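Local coordinates for insecticidal crystal protein Cry7Cal (PDB 5ZI1) that is an insecticidal delta endotoxin active against locusts, which probably binds receptors and forms pores in gut-cell membranes, at residues V535-F547 with D567-I581. Numbering follows the deposited sequence.
Sequences VMSFSGIAHDEYF and DYAGTAAELSMLYII
Strands 535-538 and 575-580 run antiparallel, their axes 4.6 Å apart at 168°, with Ser537 and Tyr579 as the hydrogen-bonded pair. They are neighbours in one sheet of the C-terminal beta sandwich of this three-domain delta endotoxin. Tyr579 N reaches Ser537 O at 2.7 Å, and Ser537 N returns the bond to Tyr579 O. Beyond them, Ser539 N donates to Met577 O in the carbonyl plane, while Ser539 OG accepts from Met577 N at 2.8 Å, a side-chain oxygen carrying the ladder into the type II turn Phe538-Ile541. Met536, Phe538, Leu578 and Ile580 share the buried face: CD1 of Leu578 lies against SD of Met536, and CD1 of Ile580 against CG of Met536. Val524 and Val526, from strand 521-530 of the opposing sheet, touch Phe538 and Met536 respectively. With CG anti to the backbone N, the Phe538 ring lies beside strand 575-580, and Met577 O sits 3.5 Å above one face, offset toward the rim. Gly540 O accepts from Thr571 N, joining the turn to the end of strand 560-571. In the exposed loops, Tyr568 turns its edge toward the His543 face in an offset edge-to-face pair, planes at 88°. His543 ND1 donates nearly straight to the anti lone pair of Asp567 OD2, 2.8 Å away and near the imidazole plane, although the carboxylate itself is rotated 70° from that ring.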
ATOM      1  N   VAL A 535      10.393 -22.771 -17.463  1.00 48.92           N
ATOM      2  CA  VAL A 535       9.232 -23.601 -17.168  1.00 47.70           C
ATOM      3  C   VAL A 535       8.881 -23.450 -15.693  1.00 49.73           C
ATOM      4  O   VAL A 535       9.756 -23.549 -14.826  1.00 49.54           O
ATOM      5  CB  VAL A 535       9.493 -25.079 -17.528  1.00 52.71           C
ATOM      6  CG1 VAL A 535       8.355 -25.952 -17.062  1.00 47.19           C
ATOM      7  CG2 VAL A 535       9.677 -25.225 -19.029  1.00 45.24           C
ATOM      8  N   MET A 536       7.602 -23.216 -15.413  1.00 51.97           N
ATOM      9  CA  MET A 536       7.090 -23.005 -14.068  1.00 54.92           C
ATOM     10  C   MET A 536       6.093 -24.110 -13.724  1.00 55.34           C
ATOM     11  O   MET A 536       5.539 -24.769 -14.606  1.00 56.58           O
ATOM     12  CB  MET A 536       6.430 -21.614 -13.961  1.00 51.89           C
ATOM     13  CG  MET A 536       6.240 -21.079 -12.542  1.00 55.25           C
ATOM     14  SD  MET A 536       5.474 -19.426 -12.495  1.00 56.54           S
ATOM     15  CE  MET A 536       6.780 -18.434 -13.243  1.00 53.26           C
ATOM     16  N   SER A 537       5.854 -24.303 -12.428  1.00 54.03           N
ATOM     17  CA  SER A 537       4.934 -25.334 -11.972  1.00 53.78           C
ATOM     18  C   SER A 537       4.348 -24.940 -10.622  1.00 59.32           C
ATOM     19  O   SER A 537       4.989 -24.239  -9.829  1.00 53.81           O
ATOM     20  CB  SER A 537       5.626 -26.693 -11.858  1.00 54.84           C
ATOM     21  OG  SER A 537       4.754 -27.653 -11.290  1.00 58.13           O
ATOM     22  N   PHE A 538       3.129 -25.415 -10.355  1.00 55.16           N
ATOM     23  CA  PHE A 538       2.433 -25.047  -9.132  1.00 57.23           C
ATOM     24  C   PHE A 538       1.671 -26.254  -8.596  1.00 60.91           C
ATOM     25  O   PHE A 538       1.187 -27.092  -9.363  1.00 59.35           O
ATOM     26  CB  PHE A 538       1.490 -23.858  -9.369  1.00 56.19           C
ATOM     27  CG  PHE A 538       1.086 -23.151  -8.110  1.00 56.40           C
ATOM     28  CD1 PHE A 538       1.877 -22.143  -7.579  1.00 57.88           C
ATOM     29  CD2 PHE A 538      -0.078 -23.499  -7.448  1.00 54.40           C
ATOM     30  CE1 PHE A 538       1.514 -21.494  -6.414  1.00 55.64           C
ATOM     31  CE2 PHE A 538      -0.448 -22.855  -6.285  1.00 55.95           C
ATOM     32  CZ  PHE A 538       0.347 -21.853  -5.768  1.00 55.31           C
ATOM     33  N   SER A 539       1.592 -26.348  -7.266  1.00 56.19           N
ATOM     34  CA  SER A 539       0.929 -27.480  -6.634  1.00 54.74           C
ATOM     35  C   SER A 539      -0.485 -27.627  -7.167  1.00 57.98           C
ATOM     36  O   SER A 539      -1.140 -26.645  -7.521  1.00 60.05           O
ATOM     37  CB  SER A 539       0.875 -27.306  -5.117  1.00 53.78           C
ATOM     38  OG  SER A 539       2.162 -27.445  -4.545  1.00 56.40           O
ATOM     39  N   GLY A 540      -0.953 -28.867  -7.225  1.00 62.24           N
ATOM     40  CA  GLY A 540      -2.317 -29.131  -7.624  1.00 61.00           C
ATOM     41  C   GLY A 540      -2.578 -29.040  -9.106  1.00 58.46           C
ATOM     42  O   GLY A 540      -3.709 -29.296  -9.540  1.00 61.53           O
ATOM     43  N   ILE A 541      -1.585 -28.658  -9.897  1.00 55.27           N
ATOM     44  CA  ILE A 541      -1.734 -28.551 -11.339  1.00 54.70           C
ATOM     45  C   ILE A 541      -0.751 -29.506 -11.984  1.00 55.96           C
ATOM     46  O   ILE A 541       0.449 -29.470 -11.684  1.00 54.95           O
ATOM     47  CB  ILE A 541      -1.524 -27.116 -11.833  1.00 57.67           C
ATOM     48  CG1 ILE A 541      -2.687 -26.271 -11.334  1.00 51.50           C
ATOM     49  CG2 ILE A 541      -1.451 -27.097 -13.363  1.00 59.08           C
ATOM     50  CD1 ILE A 541      -2.454 -24.843 -11.422  1.00 56.26           C
ATOM     51  N   ALA A 542      -1.276 -30.370 -12.851  1.00 53.44           N
ATOM     52  CA  ALA A 542      -0.498 -31.485 -13.369  1.00 59.85           C
ATOM     53  C   ALA A 542       0.612 -31.018 -14.304  1.00 55.35           C
ATOM     54  O   ALA A 542       1.776 -31.386 -14.122  1.00 59.48           O
ATOM     55  CB  ALA A 542      -1.423 -32.475 -14.074  1.00 62.57           C
ATOM     56  N   HIS A 543       0.281 -30.219 -15.314  1.00 56.51           N
ATOM     57  CA  HIS A 543       1.274 -29.860 -16.328  1.00 56.91           C
ATOM     58  C   HIS A 543       2.020 -28.579 -15.968  1.00 57.01           C
ATOM     59  O   HIS A 543       1.426 -27.600 -15.510  1.00 56.14           O
ATOM     60  CB  HIS A 543       0.623 -29.716 -17.702  1.00 52.63           C
ATOM     61  CG  HIS A 543       0.063 -31.000 -18.226  1.00 64.58           C
ATOM     62  ND1 HIS A 543      -0.576 -31.096 -19.443  1.00 66.59           N
ATOM     63  CD2 HIS A 543       0.037 -32.243 -17.687  1.00 64.02           C
ATOM     64  CE1 HIS A 543      -0.967 -32.344 -19.634  1.00 65.14           C
ATOM     65  NE2 HIS A 543      -0.612 -33.058 -18.581  1.00 68.66           N
ATOM     66  N   ASP A 544       3.333 -28.607 -16.168  1.00 53.35           N
ATOM     67  CA  ASP A 544       4.160 -27.420 -16.035  1.00 52.39           C
ATOM     68  C   ASP A 544       3.984 -26.537 -17.263  1.00 52.35           C
ATOM     69  O   ASP A 544       3.647 -27.014 -18.346  1.00 53.70           O
ATOM     70  CB  ASP A 544       5.629 -27.809 -15.863  1.00 52.51           C
ATOM     71  CG  ASP A 544       5.851 -28.829 -14.733  1.00 56.47           C
ATOM     72  OD1 ASP A 544       4.918 -29.072 -13.928  1.00 54.72           O
ATOM     73  OD2 ASP A 544       6.975 -29.385 -14.655  1.00 54.47           O
ATOM     74  N   GLU A 545       4.220 -25.237 -17.100  1.00 53.95           N
ATOM     75  CA  GLU A 545       3.924 -24.287 -18.168  1.00 53.29           C
ATOM     76  C   GLU A 545       5.184 -23.539 -18.582  1.00 50.52           C
ATOM     77  O   GLU A 545       5.829 -22.885 -17.755  1.00 50.42           O
ATOM     78  CB  GLU A 545       2.821 -23.316 -17.743  1.00 54.64           C
ATOM     79  CG  GLU A 545       2.176 -22.555 -18.921  1.00 60.34           C
ATOM     80  CD  GLU A 545       1.357 -23.451 -19.865  1.00 66.75           C
ATOM     81  OE1 GLU A 545       1.095 -23.007 -21.006  1.00 67.70           O
ATOM     82  OE2 GLU A 545       0.974 -24.593 -19.480  1.00 67.63           O
ATOM     83  N   TYR A 546       5.529 -23.638 -19.864  1.00 48.81           N
ATOM     84  CA  TYR A 546       6.635 -22.867 -20.422  1.00 46.30           C
ATOM     85  C   TYR A 546       6.281 -21.382 -20.481  1.00 47.67           C
ATOM     86  O   TYR A 546       5.171 -21.018 -20.877  1.00 49.00           O
ATOM     87  CB  TYR A 546       6.953 -23.401 -21.819  1.00 52.54           C
ATOM     88  CG  TYR A 546       7.985 -22.656 -22.639  1.00 47.49           C
ATOM     89  CD1 TYR A 546       9.340 -22.908 -22.479  1.00 47.64           C
ATOM     90  CD2 TYR A 546       7.600 -21.751 -23.628  1.00 51.07           C
ATOM     91  CE1 TYR A 546      10.297 -22.248 -23.251  1.00 51.90           C
ATOM     92  CE2 TYR A 546       8.550 -21.094 -24.419  1.00 49.64           C
ATOM     93  CZ  TYR A 546       9.900 -21.348 -24.222  1.00 51.86           C
ATOM     94  OH  TYR A 546      10.862 -20.710 -24.985  1.00 54.29           O
ATOM     95  N   PHE A 547       7.224 -20.517 -20.077  1.00 46.18           N
ATOM     96  CA  PHE A 547       7.067 -19.068 -20.204  1.00 48.52           C
ATOM     97  C   PHE A 547       8.214 -18.444 -20.985  1.00 43.01           C
ATOM     98  O   PHE A 547       9.350 -18.927 -20.947  1.00 45.94           O
ATOM     99  CB  PHE A 547       6.993 -18.356 -18.841  1.00 43.73           C
ATOM    100  CG  PHE A 547       8.228 -18.524 -18.005  1.00 45.92           C
ATOM    101  CD1 PHE A 547       9.280 -17.628 -18.095  1.00 45.25           C
ATOM    102  CD2 PHE A 547       8.349 -19.599 -17.147  1.00 46.57           C
ATOM    103  CE1 PHE A 547      10.434 -17.815 -17.344  1.00 45.56           C
ATOM    104  CE2 PHE A 547       9.489 -19.785 -16.387  1.00 46.61           C
ATOM    105  CZ  PHE A 547      10.529 -18.893 -16.479  1.00 45.97           C
ATOM    106  N   ASP A 567      -4.480 -26.849 -19.735  1.00 64.19           N
ATOM    107  CA  ASP A 567      -4.668 -28.215 -20.221  1.00 66.34           C
ATOM    108  C   ASP A 567      -5.773 -28.922 -19.431  1.00 71.00           C
ATOM    109  O   ASP A 567      -6.769 -29.374 -20.007  1.00 75.32           O
ATOM    110  CB  ASP A 567      -3.347 -29.000 -20.154  1.00 59.48           C
ATOM    111  CG  ASP A 567      -2.230 -28.362 -20.995  1.00 67.29           C
ATOM    112  OD1 ASP A 567      -2.527 -27.481 -21.835  1.00 68.54           O
ATOM    113  OD2 ASP A 567      -1.047 -28.754 -20.835  1.00 64.70           O
ATOM    114  N   TYR A 568      -5.624 -29.019 -18.106  1.00 68.23           N
ATOM    115  CA  TYR A 568      -6.675 -29.572 -17.256  1.00 69.70           C
ATOM    116  C   TYR A 568      -6.735 -28.806 -15.945  1.00 64.55           C
ATOM    117  O   TYR A 568      -5.710 -28.624 -15.281  1.00 59.90           O
ATOM    118  CB  TYR A 568      -6.463 -31.069 -16.959  1.00 69.79           C
ATOM    119  CG  TYR A 568      -6.182 -31.921 -18.181  1.00 77.41           C
ATOM    120  CD1 TYR A 568      -7.218 -32.508 -18.898  1.00 81.25           C
ATOM    121  CD2 TYR A 568      -4.884 -32.151 -18.609  1.00 72.87           C
ATOM    122  CE1 TYR A 568      -6.969 -33.294 -20.021  1.00 83.59           C
ATOM    123  CE2 TYR A 568      -4.625 -32.932 -19.726  1.00 81.05           C
ATOM    124  CZ  TYR A 568      -5.672 -33.505 -20.429  1.00 86.34           C
ATOM    125  OH  TYR A 568      -5.421 -34.288 -21.540  1.00 82.47           O
ATOM    126  N   ALA A 569      -7.944 -28.395 -15.566  1.00 65.56           N
ATOM    127  CA  ALA A 569      -8.140 -27.701 -14.303  1.00 64.71           C
ATOM    128  C   ALA A 569      -7.469 -28.468 -13.169  1.00 66.18           C
ATOM    129  O   ALA A 569      -7.429 -29.702 -13.164  1.00 62.32           O
ATOM    130  CB  ALA A 569      -9.633 -27.523 -14.034  1.00 67.26           C
ATOM    131  N   GLY A 570      -6.875 -27.723 -12.243  1.00 62.84           N
ATOM    132  CA  GLY A 570      -6.236 -28.306 -11.091  1.00 66.53           C
ATOM    133  C   GLY A 570      -7.106 -28.184  -9.856  1.00 66.19           C
ATOM    134  O   GLY A 570      -8.191 -27.606  -9.860  1.00 68.24           O
ATOM    135  N   THR A 571      -6.611 -28.751  -8.770  1.00 67.34           N
ATOM    136  CA  THR A 571      -7.300 -28.657  -7.494  1.00 67.86           C
ATOM    137  C   THR A 571      -6.356 -28.047  -6.467  1.00 68.15           C
ATOM    138  O   THR A 571      -5.202 -28.484  -6.334  1.00 60.54           O
ATOM    139  CB  THR A 571      -7.828 -30.027  -7.049  1.00 72.26           C
ATOM    140  OG1 THR A 571      -6.793 -31.015  -7.136  1.00 76.60           O
ATOM    141  CG2 THR A 571      -9.025 -30.447  -7.928  1.00 73.66           C
ATOM    142  N   ALA A 572      -6.861 -27.028  -5.759  1.00 70.28           N
ATOM    143  CA  ALA A 572      -6.088 -26.268  -4.781  1.00 65.93           C
ATOM    144  C   ALA A 572      -5.519 -27.173  -3.707  1.00 61.88           C
ATOM    145  O   ALA A 572      -6.266 -27.840  -2.990  1.00 70.01           O
ATOM    146  CB  ALA A 572      -6.974 -25.200  -4.136  1.00 68.40           C
ATOM    147  N   ALA A 573      -4.197 -27.199  -3.605  1.00 60.91           N
ATOM    148  CA  ALA A 573      -3.536 -27.829  -2.473  1.00 59.22           C
ATOM    149  C   ALA A 573      -3.473 -26.853  -1.298  1.00 60.30           C
ATOM    150  O   ALA A 573      -3.013 -25.716  -1.452  1.00 59.63           O
ATOM    151  CB  ALA A 573      -2.127 -28.275  -2.865  1.00 52.90           C
ATOM    152  N   GLU A 574      -3.916 -27.299  -0.121  1.00 59.29           N
ATOM    153  CA  GLU A 574      -3.810 -26.456   1.069  1.00 60.56           C
ATOM    154  C   GLU A 574      -2.372 -26.011   1.316  1.00 55.84           C
ATOM    155  O   GLU A 574      -2.142 -24.905   1.815  1.00 57.21           O
ATOM    156  CB  GLU A 574      -4.362 -27.192   2.295  1.00 60.71           C
ATOM    157  CG  GLU A 574      -4.649 -26.280   3.500  1.00 65.51           C
ATOM    158  CD  GLU A 574      -3.523 -26.273   4.541  1.00 72.86           C
ATOM    159  OE1 GLU A 574      -2.572 -27.082   4.393  1.00 69.60           O
ATOM    160  OE2 GLU A 574      -3.576 -25.444   5.490  1.00 71.88           O
ATOM    161  N   LEU A 575      -1.399 -26.849   0.976  1.00 54.02           N
ATOM    162  CA  LEU A 575       0.018 -26.503   1.029  1.00 53.43           C
ATOM    163  C   LEU A 575       0.506 -26.403  -0.415  1.00 58.15           C
ATOM    164  O   LEU A 575       0.776 -27.419  -1.059  1.00 60.64           O
ATOM    165  CB  LEU A 575       0.802 -27.540   1.828  1.00 49.90           C
ATOM    166  CG  LEU A 575       2.331 -27.442   1.809  1.00 52.54           C
ATOM    167  CD1 LEU A 575       2.819 -26.067   2.257  1.00 61.29           C
ATOM    168  CD2 LEU A 575       2.982 -28.517   2.643  1.00 50.60           C
ATOM    169  N   SER A 576       0.602 -25.183  -0.937  1.00 56.59           N
ATOM    170  CA  SER A 576       0.926 -24.970  -2.342  1.00 51.60           C
ATOM    171  C   SER A 576       2.342 -24.451  -2.495  1.00 55.46           C
ATOM    172  O   SER A 576       2.787 -23.581  -1.735  1.00 56.51           O
ATOM    173  CB  SER A 576      -0.022 -23.979  -3.009  1.00 50.79           C
ATOM    174  OG  SER A 576      -1.321 -24.513  -3.132  1.00 51.64           O
ATOM    175  N   MET A 577       3.025 -24.974  -3.507  1.00 52.44           N
ATOM    176  CA  MET A 577       4.398 -24.631  -3.812  1.00 53.48           C
ATOM    177  C   MET A 577       4.465 -24.140  -5.244  1.00 58.24           C
ATOM    178  O   MET A 577       3.777 -24.675  -6.118  1.00 54.74           O
ATOM    179  CB  MET A 577       5.328 -25.832  -3.620  1.00 53.39           C
ATOM    180  CG  MET A 577       6.076 -25.815  -2.296  1.00 63.97           C
ATOM    181  SD  MET A 577       5.611 -27.098  -1.124  1.00 72.00           S
ATOM    182  CE  MET A 577       3.831 -27.071  -1.233  1.00 53.15           C
ATOM    183  N   LEU A 578       5.261 -23.095  -5.470  1.00 56.20           N
ATOM    184  CA  LEU A 578       5.615 -22.673  -6.816  1.00 52.95           C
ATOM    185  C   LEU A 578       7.006 -23.198  -7.108  1.00 53.57           C
ATOM    186  O   LEU A 578       7.877 -23.188  -6.231  1.00 53.80           O
ATOM    187  CB  LEU A 578       5.585 -21.149  -6.981  1.00 53.83           C
ATOM    188  CG  LEU A 578       5.778 -20.660  -8.430  1.00 51.76           C
ATOM    189  CD1 LEU A 578       4.779 -19.571  -8.784  1.00 49.45           C
ATOM    190  CD2 LEU A 578       7.188 -20.180  -8.697  1.00 50.60           C
ATOM    191  N   TYR A 579       7.203 -23.679  -8.334  1.00 53.54           N
ATOM    192  CA  TYR A 579       8.460 -24.278  -8.740  1.00 51.57           C
ATOM    193  C   TYR A 579       8.956 -23.610 -10.010  1.00 52.71           C
ATOM    194  O   TYR A 579       8.168 -23.176 -10.848  1.00 53.81           O
ATOM    195  CB  TYR A 579       8.320 -25.788  -9.006  1.00 51.75           C
ATOM    196  CG  TYR A 579       7.753 -26.604  -7.878  1.00 47.35           C
ATOM    197  CD1 TYR A 579       6.391 -26.706  -7.696  1.00 51.26           C
ATOM    198  CD2 TYR A 579       8.583 -27.301  -7.017  1.00 50.05           C
ATOM    199  CE1 TYR A 579       5.863 -27.463  -6.671  1.00 53.22           C
ATOM    200  CE2 TYR A 579       8.066 -28.064  -5.982  1.00 53.21           C
ATOM    201  CZ  TYR A 579       6.703 -28.143  -5.818  1.00 55.66           C
ATOM    202  OH  TYR A 579       6.166 -28.901  -4.798  1.00 58.14           O
ATOM    203  N   ILE A 580      10.273 -23.548 -10.140  1.00 52.77           N
ATOM    204  CA  ILE A 580      10.946 -23.240 -11.389  1.00 49.76           C
ATOM    205  C   ILE A 580      11.732 -24.483 -11.752  1.00 56.88           C
ATOM    206  O   ILE A 580      12.590 -24.920 -10.978  1.00 58.91           O
ATOM    207  CB  ILE A 580      11.881 -22.029 -11.269  1.00 50.72           C
ATOM    208  CG1 ILE A 580      11.099 -20.756 -10.936  1.00 54.78           C
ATOM    209  CG2 ILE A 580      12.693 -21.856 -12.549  1.00 48.15           C
ATOM    210  CD1 ILE A 580      10.121 -20.345 -12.008  1.00 59.30           C
ATOM    211  N   ILE A 581      11.453 -25.051 -12.922  1.00 56.43           N
ATOM    212  CA  ILE A 581      12.134 -26.264 -13.359  1.00 53.21           C
ATOM    213  C   ILE A 581      13.500 -25.828 -13.875  1.00 58.86           C
ATOM    214  O   ILE A 581      13.626 -25.370 -15.018  1.00 61.85           O
ATOM    215  CB  ILE A 581      11.329 -27.021 -14.420  1.00 54.98           C
ATOM    216  CG1 ILE A 581       9.870 -27.158 -13.972  1.00 52.45           C
ATOM    217  CG2 ILE A 581      11.938 -28.394 -14.691  1.00 49.59           C
ATOM    218  CD1 ILE A 581       9.702 -27.776 -12.596  1.00 47.10           C
TER
HETATM  219  O   HOH W   1       3.603 -29.895  -4.903  1.00 57.44           O
HETATM  220  O   HOH W   2      -3.761 -30.193 -13.353  1.00 60.93           O